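Local coordinates for protein alpha-L-arabinofuranosidase B (Aspergillus kawachii, PDB 6SXT) that hydrolyses terminal non-reducing alpha-L-arabinofuranosyl residues from arabinoxylan, arabinan and arabinogalactan, and carries a separate arabinose-binding domain, at residues S59-F64 with A105-A110; N67-I72 with A455-V460; M124-G129 with W438-R443. All blocks are in the same frame, centred on the assembly; numbering follows the deposited sequence.

How the contacts relate
From the N terminus, the chain passes helix 58-64 and runs on into strand 70-75. Contact 1 closes the first loop when, some forty residues on, 105-110 returns to the helix. Contact 2 opens inside that loop, at 67-72, and closes only at 455-460, so the two cross. They also touch, because strands 105-106 and 70-75 are neighbours in one sheet. Contact 3 opens at 124-129, after contact 1 has closed, and ends at 438-443, nested within contact 2. Contact 1 thus works inside the catalytic domain, whereas contacts 2 and 3 tie that domain to the arabinose-binding domain, with T442 packed against both L71 and S106.

Contact 1 (S59-F64 with A105-A110); sequences SAQDTF and ASAIGA
Q61 reaches from helix 58-64 to A107 and I108, where the chain leaves strand 105-106, the edge strand of a four-stranded antiparallel sheet in the catalytic domain. The contact therefore joins a helix to a corner of the chain, and one long polar side chain does the joining. Its CB already points at the corner. CG stands anti to the backbone N (chi1 174°) and continues an extended chain to CD, a shape that lets glutamine span the gap between backbones whose closest CA atoms, Q61 and A107, are 8.3 Å apart. On the way the side chain touches L36, I47 and Y120.

At CD the amide begins to meet the corner: A107 CB lies 3.8 Å from Q61 CD, and the small methyl of alanine lets the flat group come close. A twist at chi3 turns NE2 to face A107 O, and the two ends of the amide then do different work. OE1 is hydrogen-bonded to the hydroxyl of Y34, while NE2 gives a hydrogen to A107 O at 3.1 Å. This donor approaches well above the carbonyl plane, 69° out of it, although the N-H itself points fairly straight at the oxygen (156°). With both ends engaged, the rotation of the amide is fixed.

The corner is braced by its own hydrogen bonds. S106 OG accepts from I108 N at 3.0 Å, forming an ST turn, and A107 N is hydrogen-bonded to C70 O of the neighbouring strand. I108 adds an apolar neighbour for the amide nitrogen: its CG2 methyl comes within 3.5 Å of Q61 NE2.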
ATOM      1  N   SER A  59      19.397  -0.074  -0.798  1.00 16.17           N
ATOM      2  CA  SER A  59      20.353   1.018  -0.630  1.00 19.08           C
ATOM      3  C   SER A  59      20.373   1.876  -1.896  1.00 18.39           C
ATOM      4  O   SER A  59      20.426   3.131  -1.779  1.00 18.03           O
ATOM      5  CB  SER A  59      21.701   0.417  -0.253  1.00 24.35           C
ATOM      6  OG  SER A  59      22.623   1.460  -0.126  1.00 26.14           O
ATOM      7  N   ALA A  60      20.280   1.248  -3.065  1.00 16.56           N
ATOM      8  CA  ALA A  60      20.230   1.993  -4.334  1.00 17.26           C
ATOM      9  C   ALA A  60      18.955   2.838  -4.391  1.00 16.24           C
ATOM     10  O   ALA A  60      18.974   3.946  -4.911  1.00 16.53           O
ATOM     11  CB  ALA A  60      20.321   1.069  -5.522  1.00 16.97           C
ATOM     12  N   GLN A  61      17.837   2.357  -3.863  1.00 15.85           N
ATOM     13  CA  GLN A  61      16.626   3.193  -3.798  1.00 15.60           C
ATOM     14  C   GLN A  61      16.860   4.397  -2.887  1.00 15.87           C
ATOM     15  O   GLN A  61      16.566   5.515  -3.286  1.00 15.69           O
ATOM     16  CB  GLN A  61      15.417   2.403  -3.310  1.00 15.63           C
ATOM     17  CG  GLN A  61      14.210   3.299  -3.098  1.00 14.69           C
ATOM     18  CD  GLN A  61      12.962   2.582  -2.680  1.00 15.02           C
ATOM     19  OE1 GLN A  61      12.545   1.630  -3.321  1.00 15.57           O
ATOM     20  NE2 GLN A  61      12.331   3.081  -1.609  1.00 15.71           N
ATOM     21  N   ASP A  62      17.376   4.142  -1.694  1.00 15.17           N
ATOM     22  CA  ASP A  62      17.618   5.234  -0.736  1.00 16.67           C
ATOM     23  C   ASP A  62      18.509   6.303  -1.401  1.00 17.29           C
ATOM     24  O   ASP A  62      18.268   7.523  -1.183  1.00 17.88           O
ATOM     25  CB  ASP A  62      18.279   4.681   0.512  1.00 17.55           C
ATOM     26  CG  ASP A  62      17.379   3.809   1.357  1.00 18.48           C
ATOM     27  OD1 ASP A  62      16.166   3.780   1.116  1.00 17.96           O
ATOM     28  OD2 ASP A  62      17.922   3.204   2.328  1.00 20.26           O
ATOM     29  N   THR A  63      19.539   5.890  -2.142  1.00 17.03           N
ATOM     30  CA  THR A  63      20.443   6.846  -2.804  1.00 18.94           C
ATOM     31  C   THR A  63      19.689   7.652  -3.849  1.00 18.69           C
ATOM     32  O   THR A  63      19.789   8.916  -3.902  1.00 18.84           O
ATOM     33  CB  THR A  63      21.608   6.050  -3.426  1.00 23.43           C
ATOM     34  OG1 THR A  63      22.299   5.485  -2.308  1.00 26.34           O
ATOM     35  CG2 THR A  63      22.538   6.893  -4.252  1.00 31.81           C
ATOM     36  N   PHE A  64      18.920   6.984  -4.693  1.00 16.85           N
ATOM     37  CA  PHE A  64      18.193   7.655  -5.802  1.00 16.41           C
ATOM     38  C   PHE A  64      17.183   8.647  -5.235  1.00 17.41           C
ATOM     39  O   PHE A  64      17.005   9.721  -5.804  1.00 18.24           O
ATOM     40  CB  PHE A  64      17.502   6.608  -6.670  1.00 17.97           C
ATOM     41  CG  PHE A  64      16.827   7.201  -7.864  1.00 16.52           C
ATOM     42  CD1 PHE A  64      17.588   7.730  -8.898  1.00 16.87           C
ATOM     43  CD2 PHE A  64      15.445   7.212  -7.986  1.00 16.90           C
ATOM     44  CE1 PHE A  64      16.971   8.235 -10.031  1.00 16.70           C
ATOM     45  CE2 PHE A  64      14.839   7.700  -9.131  1.00 17.36           C
ATOM     46  CZ  PHE A  64      15.608   8.164 -10.158  1.00 16.91           C
ATOM     47  N   ALA A 105       2.070   4.318  -6.267  1.00 14.85           N
ATOM     48  CA  ALA A 105       2.461   4.180  -4.857  1.00 14.87           C
ATOM     49  C   ALA A 105       3.746   4.908  -4.559  1.00 14.79           C
ATOM     50  O   ALA A 105       4.683   4.910  -5.374  1.00 14.73           O
ATOM     51  CB  ALA A 105       2.580   2.715  -4.477  1.00 16.12           C
ATOM     52  N   SER A 106       3.857   5.383  -3.322  1.00 14.67           N
ATOM     53  CA  SER A 106       5.133   5.779  -2.740  1.00 13.95           C
ATOM     54  C   SER A 106       6.100   4.597  -2.813  1.00 14.92           C
ATOM     55  O   SER A 106       5.662   3.463  -2.680  1.00 15.79           O
ATOM     56  CB  SER A 106       4.912   6.152  -1.280  1.00 15.51           C
ATOM     57  OG  SER A 106       6.138   6.396  -0.636  1.00 17.11           O
ATOM     58  N   ALA A 107       7.380   4.892  -2.896  1.00 15.06           N
ATOM     59  CA  ALA A 107       8.388   3.830  -2.767  1.00 15.32           C
ATOM     60  C   ALA A 107       8.720   3.504  -1.316  1.00 15.00           C
ATOM     61  O   ALA A 107       9.364   2.483  -1.081  1.00 14.91           O
ATOM     62  CB  ALA A 107       9.627   4.273  -3.461  1.00 15.87           C
ATOM     63  N   ILE A 108       8.208   4.234  -0.317  1.00 15.09           N
ATOM     64  CA  ILE A 108       8.730   4.119   1.076  1.00 14.62           C
ATOM     65  C   ILE A 108       7.626   3.880   2.099  1.00 16.25           C
ATOM     66  O   ILE A 108       7.922   3.982   3.295  1.00 18.38           O
ATOM     67  CB  ILE A 108       9.592   5.338   1.468  1.00 15.62           C
ATOM     68  CG1 ILE A 108       8.855   6.679   1.407  1.00 15.42           C
ATOM     69  CG2 ILE A 108      10.835   5.357   0.608  1.00 17.05           C
ATOM     70  CD1 ILE A 108       9.541   7.836   2.044  1.00 16.57           C
ATOM     71  N   GLY A 109       6.420   3.554   1.682  1.00 14.74           N
ATOM     72  CA  GLY A 109       5.354   3.340   2.662  1.00 15.09           C
ATOM     73  C   GLY A 109       5.376   1.972   3.315  1.00 15.29           C
ATOM     74  O   GLY A 109       4.665   1.778   4.302  1.00 15.21           O
ATOM     75  N   ALA A 110       6.161   1.016   2.813  1.00 13.85           N
ATOM     76  CA  ALA A 110       6.112  -0.369   3.307  1.00 14.20           C
ATOM     77  C   ALA A 110       7.517  -0.930   3.485  1.00 16.10           C
ATOM     78  O   ALA A 110       7.872  -1.949   2.891  1.00 15.80           O
ATOM     79  CB  ALA A 110       5.291  -1.219   2.394  1.00 16.43           C
TER

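Contact 2 (N67-I72 with A455-V460); sequences NTTCLI and ASNGGV. With NAG (2-acetamido-2-deoxy-beta-D-glucopyranose), chain D.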
ATOM      1  N   ASN A  67      16.680  13.266  -0.441  1.00 19.02           N
ATOM      2  CA  ASN A  67      16.310  14.689  -0.565  1.00 18.18           C
ATOM      3  C   ASN A  67      15.234  14.889  -1.617  1.00 17.27           C
ATOM      4  O   ASN A  67      15.203  15.940  -2.245  1.00 19.22           O
ATOM      5  CB  ASN A  67      17.512  15.590  -0.871  1.00 19.27           C
ATOM      6  CG  ASN A  67      18.579  15.363   0.132  1.00 21.47           C
ATOM      7  OD1 ASN A  67      19.527  14.628  -0.148  1.00 21.68           O
ATOM      8  ND2 ASN A  67      18.389  15.964   1.298  1.00 19.39           N
ATOM      9  N   THR A  68      14.350  13.906  -1.810  1.00 16.44           N
ATOM     10  CA  THR A  68      13.199  14.050  -2.695  1.00 17.72           C
ATOM     11  C   THR A  68      12.189  12.981  -2.316  1.00 17.04           C
ATOM     12  O   THR A  68      12.305  12.405  -1.214  1.00 18.22           O
ATOM     13  CB  THR A  68      13.640  14.023  -4.170  1.00 17.31           C
ATOM     14  OG1 THR A  68      12.561  14.400  -5.012  1.00 17.79           O
ATOM     15  CG2 THR A  68      14.220  12.692  -4.639  1.00 17.48           C
ATOM     16  N   THR A  69      11.256  12.776  -3.227  1.00 16.75           N
ATOM     17  CA  THR A  69      10.166  11.795  -3.084  1.00 16.37           C
ATOM     18  C   THR A  69      10.260  10.816  -4.242  1.00 17.20           C
ATOM     19  O   THR A  69      10.712  11.204  -5.326  1.00 18.85           O
ATOM     20  CB  THR A  69       8.802  12.486  -3.044  1.00 17.95           C
ATOM     21  OG1 THR A  69       8.633  13.222  -4.255  1.00 19.40           O
ATOM     22  CG2 THR A  69       8.699  13.332  -1.799  1.00 19.82           C
ATOM     23  N   CYS A  70       9.804   9.600  -4.016  1.00 16.49           N
ATOM     24  CA  CYS A  70       9.843   8.573  -5.080  1.00 16.29           C
ATOM     25  C   CYS A  70       8.506   7.870  -5.175  1.00 17.17           C
ATOM     26  O   CYS A  70       7.839   7.626  -4.150  1.00 16.60           O
ATOM     27  CB  CYS A  70      10.922   7.560  -4.821  1.00 17.38           C
ATOM     28  SG  CYS A  70      12.548   8.115  -5.402  1.00 18.98           S
ATOM     29  N   LEU A  71       8.186   7.496  -6.404  1.00 15.15           N
ATOM     30  CA  LEU A  71       7.029   6.676  -6.767  1.00 14.70           C
ATOM     31  C   LEU A  71       7.555   5.406  -7.427  1.00 17.10           C
ATOM     32  O   LEU A  71       8.592   5.457  -8.117  1.00 15.84           O
ATOM     33  CB  LEU A  71       6.179   7.432  -7.768  1.00 15.14           C
ATOM     34  CG  LEU A  71       5.543   8.725  -7.256  1.00 16.81           C
ATOM     35  CD1 LEU A  71       4.798   9.443  -8.369  1.00 18.82           C
ATOM     36  CD2 LEU A  71       4.625   8.463  -6.069  1.00 17.91           C
ATOM     37  N   ILE A  72       6.835   4.318  -7.214  1.00 15.16           N
ATOM     38  CA  ILE A  72       7.063   3.059  -7.957  1.00 14.86           C
ATOM     39  C   ILE A  72       6.251   3.133  -9.240  1.00 14.98           C
ATOM     40  O   ILE A  72       5.034   3.084  -9.203  1.00 15.42           O
ATOM     41  CB  ILE A  72       6.738   1.836  -7.099  1.00 14.79           C
ATOM     42  CG1 ILE A  72       7.674   1.768  -5.908  1.00 15.31           C
ATOM     43  CG2 ILE A  72       6.820   0.575  -7.927  1.00 15.07           C
ATOM     44  CD1 ILE A  72       7.194   0.804  -4.817  1.00 17.07           C
ATOM     45  N   ALA A 455       0.428  17.158   1.334  1.00 17.97           N
ATOM     46  CA  ALA A 455       0.718  17.437  -0.093  1.00 18.74           C
ATOM     47  C   ALA A 455       1.707  16.398  -0.634  1.00 16.27           C
ATOM     48  O   ALA A 455       2.642  15.993   0.088  1.00 17.38           O
ATOM     49  CB  ALA A 455       1.325  18.802  -0.263  1.00 19.13           C
ATOM     50  N   SER A 456       1.526  16.105  -1.913  1.00 17.76           N
ATOM     51  CA  SER A 456       2.498  15.325  -2.700  1.00 18.50           C
ATOM     52  C   SER A 456       3.419  16.269  -3.466  1.00 18.32           C
ATOM     53  O   SER A 456       3.084  17.427  -3.725  1.00 20.21           O
ATOM     54  CB  SER A 456       1.803  14.310  -3.542  1.00 18.66           C
ATOM     55  OG  SER A 456       0.915  14.916  -4.484  1.00 18.76           O
ATOM     56  N   ASN A 457       4.564  15.732  -3.893  1.00 18.75           N
ATOM     57  CA  ASN A 457       5.596  16.437  -4.671  1.00 18.15           C
ATOM     58  C   ASN A 457       5.145  16.409  -6.126  1.00 23.06           C
ATOM     59  O   ASN A 457       5.524  15.486  -6.859  1.00 22.44           O
ATOM     60  CB  ASN A 457       6.962  15.819  -4.406  1.00 18.86           C
ATOM     61  CG  ASN A 457       8.169  16.546  -4.970  1.00 20.71           C
ATOM     62  OD1 ASN A 457       9.312  16.036  -4.900  1.00 22.77           O
ATOM     63  ND2 ASN A 457       7.944  17.748  -5.423  1.00 18.88           N
ATOM     64  N   GLY A 458       4.326  17.375  -6.534  1.00 21.14           N
ATOM     65  CA  GLY A 458       3.534  17.283  -7.755  1.00 20.38           C
ATOM     66  C   GLY A 458       2.270  16.504  -7.539  1.00 22.41           C
ATOM     67  O   GLY A 458       2.251  15.568  -6.735  1.00 22.46           O
ATOM     68  N   GLY A 459       1.213  16.902  -8.222  1.00 21.35           N
ATOM     69  CA  GLY A 459      -0.078  16.235  -8.090  1.00 23.28           C
ATOM     70  C   GLY A 459      -1.205  17.090  -8.591  1.00 23.05           C
ATOM     71  O   GLY A 459      -0.945  18.202  -9.108  1.00 25.01           O
ATOM     72  N   VAL A 460      -2.401  16.597  -8.441  1.00 23.19           N
ATOM     73  CA  VAL A 460      -3.582  17.262  -9.024  1.00 24.34           C
ATOM     74  C   VAL A 460      -4.062  18.412  -8.135  1.00 25.13           C
ATOM     75  O   VAL A 460      -4.898  19.198  -8.663  1.00 25.73           O
ATOM     76  CB  VAL A 460      -4.692  16.265  -9.333  1.00 23.85           C
ATOM     77  CG1 VAL A 460      -4.231  15.189 -10.289  1.00 25.96           C
ATOM     78  CG2 VAL A 460      -5.327  15.658  -8.089  1.00 23.93           C
TER
HETATM   79  C1  NAG D 504      19.347  15.789   2.350  1.00 20.76           C
HETATM   80  C2  NAG D 504      20.079  17.065   2.746  1.00 19.96           C
HETATM   81  C3  NAG D 504      21.098  16.771   3.862  1.00 19.80           C
HETATM   82  C4  NAG D 504      20.438  16.003   5.020  1.00 20.72           C
HETATM   83  C5  NAG D 504      19.521  14.884   4.535  1.00 21.65           C
HETATM   84  C6  NAG D 504      18.652  14.306   5.681  1.00 24.57           C
HETATM   85  C7  NAG D 504      20.108  18.691   0.898  1.00 24.73           C
HETATM   86  C8  NAG D 504      20.807  19.176  -0.325  1.00 28.06           C
HETATM   87  N2  NAG D 504      20.698  17.692   1.574  1.00 22.09           N
HETATM   88  O3  NAG D 504      21.724  17.998   4.362  1.00 22.65           O
HETATM   89  O4  NAG D 504      21.422  15.545   5.952  1.00 22.93           O
HETATM   90  O5  NAG D 504      18.622  15.288   3.487  1.00 21.94           O
HETATM   91  O6  NAG D 504      17.871  15.374   6.298  1.00 21.97           O
HETATM   92  O7  NAG D 504      19.047  19.191   1.273  1.00 26.65           O
HETATM   93  O   HOH W   1      12.113  17.065  -4.484  1.00 19.73           O
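N457 points its side chain at T69 and meets it obliquely, whereas the side chain of T68, one residue earlier, crosses that of N457 at about a right angle. T69 OG1 meets N457 OD1 directly, and T68 OG1 reaches the same oxygen through a water. The T69 OG1 to N457 OD1 distance is 3.0 Å, a possible hydrogen bond that remains unsettled because the hydroxyl proton has another acceptor within reach. T68 OG1 is too distant for a direct bond, and the water fills the role: it accepts from T68 OG1 at 2.8 Å and donates to N457 OD1 at 3.0 Å.

T69 OG1 sits between its own N and carbonyl carbon (chi1 59°), turned to the asparagine, with CG2 4.0 Å from N457 CB. In N457, CG stands anti to N (chi1 -171°), which extends the amide from the loop to T69 OG1 and the bridging water. Its backbone is the centre of an inverse gamma turn, and across that turn S456 OG donates to G458 O at 2.7 Å. Glycine suits position 458, where phi is positive. F469 of helix 469-472 packs against both T69 and N457.

Just before the threonines, N67 bears N-acetylglucosamine, ND2 joined to the sugar C1, in the N-T-T sequon for N-glycosylation. N67 ND2 is also hydrogen-bonded to L428 O, and the sugar is hydrogen-bonded to A427 O, so the glycan stem reaches the other domain as well. C70, facing away, forms the disulfide with C65. What results is a polar, water-bridged interface between domains, where the residues leading into strand 70-75 of the catalytic domain meet a loop of the arabinose-binding beta-trefoil domain.

Contact 3 (M124-G129 with W438-R443); sequences MSPGTG and WSYPTR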
ATOM      1  N   MET A 124      -0.333   0.888  -0.785  1.00 15.55           N
ATOM      2  CA  MET A 124      -1.328   1.470  -1.704  1.00 15.41           C
ATOM      3  C   MET A 124      -2.450   2.105  -0.878  1.00 16.73           C
ATOM      4  O   MET A 124      -3.128   1.414  -0.125  1.00 17.09           O
ATOM      5  CB  MET A 124      -1.888   0.406  -2.625  1.00 16.58           C
ATOM      6  CG  MET A 124      -0.732  -0.275  -3.422  1.00 17.55           C
ATOM      7  SD  MET A 124      -1.235  -1.539  -4.583  1.00 17.96           S
ATOM      8  CE  MET A 124      -1.929  -0.492  -5.840  1.00 21.35           C
ATOM      9  N   SER A 125      -2.551   3.436  -0.997  1.00 16.41           N
ATOM     10  CA  SER A 125      -3.615   4.261  -0.415  1.00 16.81           C
ATOM     11  C   SER A 125      -4.813   4.239  -1.350  1.00 16.77           C
ATOM     12  O   SER A 125      -4.703   3.970  -2.563  1.00 16.73           O
ATOM     13  CB  SER A 125      -3.042   5.631  -0.140  1.00 17.28           C
ATOM     14  OG  SER A 125      -2.387   6.158  -1.291  1.00 18.15           O
ATOM     15  N   PRO A 126      -6.014   4.609  -0.851  1.00 16.50           N
ATOM     16  CA  PRO A 126      -7.181   4.670  -1.722  1.00 16.60           C
ATOM     17  C   PRO A 126      -6.900   5.576  -2.924  1.00 17.08           C
ATOM     18  O   PRO A 126      -6.428   6.745  -2.766  1.00 17.53           O
ATOM     19  CB  PRO A 126      -8.263   5.283  -0.791  1.00 17.46           C
ATOM     20  CG  PRO A 126      -7.838   4.764   0.554  1.00 17.82           C
ATOM     21  CD  PRO A 126      -6.335   4.959   0.552  1.00 16.46           C
ATOM     22  N   GLY A 127      -7.175   5.032  -4.103  1.00 17.61           N
ATOM     23  CA  GLY A 127      -6.925   5.744  -5.358  1.00 18.45           C
ATOM     24  C   GLY A 127      -5.688   5.253  -6.084  1.00 18.38           C
ATOM     25  O   GLY A 127      -5.472   5.640  -7.237  1.00 17.58           O
ATOM     26  N   THR A 128      -4.902   4.404  -5.437  1.00 17.81           N
ATOM     27  CA  THR A 128      -3.669   3.830  -6.015  1.00 16.28           C
ATOM     28  C   THR A 128      -4.012   2.541  -6.760  1.00 17.71           C
ATOM     29  O   THR A 128      -4.818   1.738  -6.279  1.00 18.06           O
ATOM     30  CB  THR A 128      -2.662   3.594  -4.885  1.00 16.04           C
ATOM     31  OG1 THR A 128      -2.471   4.828  -4.179  1.00 17.84           O
ATOM     32  CG2 THR A 128      -1.317   3.134  -5.382  1.00 16.44           C
ATOM     33  N   GLY A 129      -3.350   2.302  -7.894  1.00 15.70           N
ATOM     34  CA  GLY A 129      -3.612   1.097  -8.681  1.00 15.97           C
ATOM     35  C   GLY A 129      -2.604   0.863  -9.756  1.00 14.73           C
ATOM     36  O   GLY A 129      -2.125   1.809 -10.367  1.00 16.97           O
ATOM     37  N   TRP A 438       1.222   8.412   7.265  1.00 15.48           N
ATOM     38  CA  TRP A 438       1.251   6.939   7.273  1.00 16.02           C
ATOM     39  C   TRP A 438       0.260   6.392   6.269  1.00 16.19           C
ATOM     40  O   TRP A 438       0.590   5.437   5.530  1.00 16.03           O
ATOM     41  CB  TRP A 438       0.922   6.424   8.670  1.00 15.75           C
ATOM     42  CG  TRP A 438       0.890   4.928   8.700  1.00 15.48           C
ATOM     43  CD1 TRP A 438       1.959   4.086   8.806  1.00 16.76           C
ATOM     44  CD2 TRP A 438      -0.253   4.105   8.472  1.00 15.93           C
ATOM     45  NE1 TRP A 438       1.546   2.792   8.676  1.00 17.51           N
ATOM     46  CE2 TRP A 438       0.197   2.768   8.472  1.00 16.81           C
ATOM     47  CE3 TRP A 438      -1.598   4.366   8.256  1.00 17.93           C
ATOM     48  CZ2 TRP A 438      -0.663   1.695   8.253  1.00 18.58           C
ATOM     49  CZ3 TRP A 438      -2.455   3.312   8.060  1.00 19.92           C
ATOM     50  CH2 TRP A 438      -1.989   1.994   8.001  1.00 19.94           C
ATOM     51  N   SER A 439      -0.958   6.942   6.182  1.00 15.47           N
ATOM     52  CA  SER A 439      -2.002   6.315   5.368  1.00 16.00           C
ATOM     53  C   SER A 439      -1.825   6.689   3.872  1.00 15.84           C
ATOM     54  O   SER A 439      -2.245   5.906   3.011  1.00 15.75           O
ATOM     55  CB  SER A 439      -3.364   6.651   5.874  1.00 17.45           C
ATOM     56  OG  SER A 439      -3.584   8.045   5.818  1.00 16.93           O
ATOM     57  N   TYR A 440      -1.223   7.831   3.582  1.00 16.25           N
ATOM     58  CA  TYR A 440      -0.953   8.305   2.208  1.00 15.71           C
ATOM     59  C   TYR A 440       0.497   8.712   2.130  1.00 16.12           C
ATOM     60  O   TYR A 440       0.847   9.900   2.191  1.00 16.75           O
ATOM     61  CB  TYR A 440      -1.855   9.483   1.801  1.00 16.48           C
ATOM     62  CG  TYR A 440      -3.273   9.156   1.490  1.00 16.29           C
ATOM     63  CD1 TYR A 440      -4.182   8.864   2.509  1.00 18.53           C
ATOM     64  CD2 TYR A 440      -3.728   9.150   0.163  1.00 18.19           C
ATOM     65  CE1 TYR A 440      -5.523   8.622   2.220  1.00 19.93           C
ATOM     66  CE2 TYR A 440      -5.046   8.872  -0.125  1.00 19.28           C
ATOM     67  CZ  TYR A 440      -5.938   8.671   0.898  1.00 20.81           C
ATOM     68  OH  TYR A 440      -7.260   8.440   0.606  1.00 24.10           O
ATOM     69  N   PRO A 441       1.437   7.733   2.028  1.00 16.07           N
ATOM     70  CA  PRO A 441       2.847   8.065   2.121  1.00 16.60           C
ATOM     71  C   PRO A 441       3.483   8.820   0.962  1.00 15.00           C
ATOM     72  O   PRO A 441       4.637   9.201   1.060  1.00 15.94           O
ATOM     73  CB  PRO A 441       3.522   6.705   2.351  1.00 17.63           C
ATOM     74  CG  PRO A 441       2.541   5.734   1.717  1.00 16.58           C
ATOM     75  CD  PRO A 441       1.159   6.284   2.044  1.00 17.59           C
ATOM     76  N   THR A 442       2.684   9.101  -0.053  1.00 14.98           N
ATOM     77  CA  THR A 442       3.103  10.074  -1.076  1.00 15.05           C
ATOM     78  C   THR A 442       2.947  11.523  -0.567  1.00 16.57           C
ATOM     79  O   THR A 442       3.379  12.432  -1.270  1.00 17.62           O
ATOM     80  CB  THR A 442       2.284   9.960  -2.359  1.00 16.38           C
ATOM     81  OG1 THR A 442       0.882  10.078  -2.063  1.00 17.51           O
ATOM     82  CG2 THR A 442       2.530   8.610  -3.017  1.00 15.80           C
ATOM     83  N   ARG A 443       2.323  11.673   0.598  1.00 16.83           N
ATOM     84  CA  ARG A 443       1.996  13.029   1.108  1.00 16.78           C
ATOM     85  C   ARG A 443       2.643  13.313   2.440  1.00 17.04           C
ATOM     86  O   ARG A 443       2.840  12.418   3.258  1.00 17.23           O
ATOM     87  CB  ARG A 443       0.485  13.147   1.179  1.00 16.21           C
ATOM     88  CG  ARG A 443      -0.185  13.134  -0.192  1.00 17.78           C
ATOM     89  CD  ARG A 443      -1.703  13.132  -0.130  1.00 18.85           C
ATOM     90  NE  ARG A 443      -2.224  13.196  -1.486  1.00 19.64           N
ATOM     91  CZ  ARG A 443      -2.325  14.301  -2.232  1.00 22.25           C
ATOM     92  NH1 ARG A 443      -2.038  15.476  -1.729  1.00 20.02           N
ATOM     93  NH2 ARG A 443      -2.677  14.211  -3.507  1.00 23.63           N
TER
HETATM   94  O   HOH W   2      -0.132   7.768  -0.869  1.00 22.41           O
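S439 presents its carbonyl oxygen to S125, whose CB lies 3.3 Å from S439 O. The hydroxyl of S439 is used elsewhere, in a hydrogen bond with H400, one of the substrate-binding residues of the arabinose-binding domain.

Y440 and S125 carry the largest shares of the contact. With CG beside its own N (chi1 -74°), the tyrosine ring swings towards the 124-129 turn, and S125 CB sits over one face, 3.9 Å from the ring centroid and 21° off the normal, in a CH-pi interaction; serine is small enough for the ring to lie over it. Further along, P126 crosses the tyrosine side chain at about a right angle: its CD is 3.7 Å from Y440 CZ and its CB 3.6 Å from Y440 OH. The rigid, puckered proline ring sets these carbons against the phenol end. Beyond the contact Y440 meets F403, another substrate-binding residue, edge to face.

P441 turns the chain and packs on S106. T442 then takes up the polar side of S125, since one water lies 2.8 Å from S125 OG and equally 2.8 Å from T442 OG1, hydrogen-bonded to both across the interface. R443 ends the walk by closing a type I beta turn, its N hydrogen-bonded to Y440 O, while its guanidinium group forms a salt bridge with D464 and a cation-pi contact with F403.

Opposing it, 125-128 is a type II turn with G127 at its third position, where phi is 104° and a side chain would jam against the preceding carbonyl oxygen; S125 O accepts from both T128 N and T128 OG1. Two beta turns thus meet at the domain boundary, and the trefoil one leans directly on H400 and F403 of an arabinose-binding site.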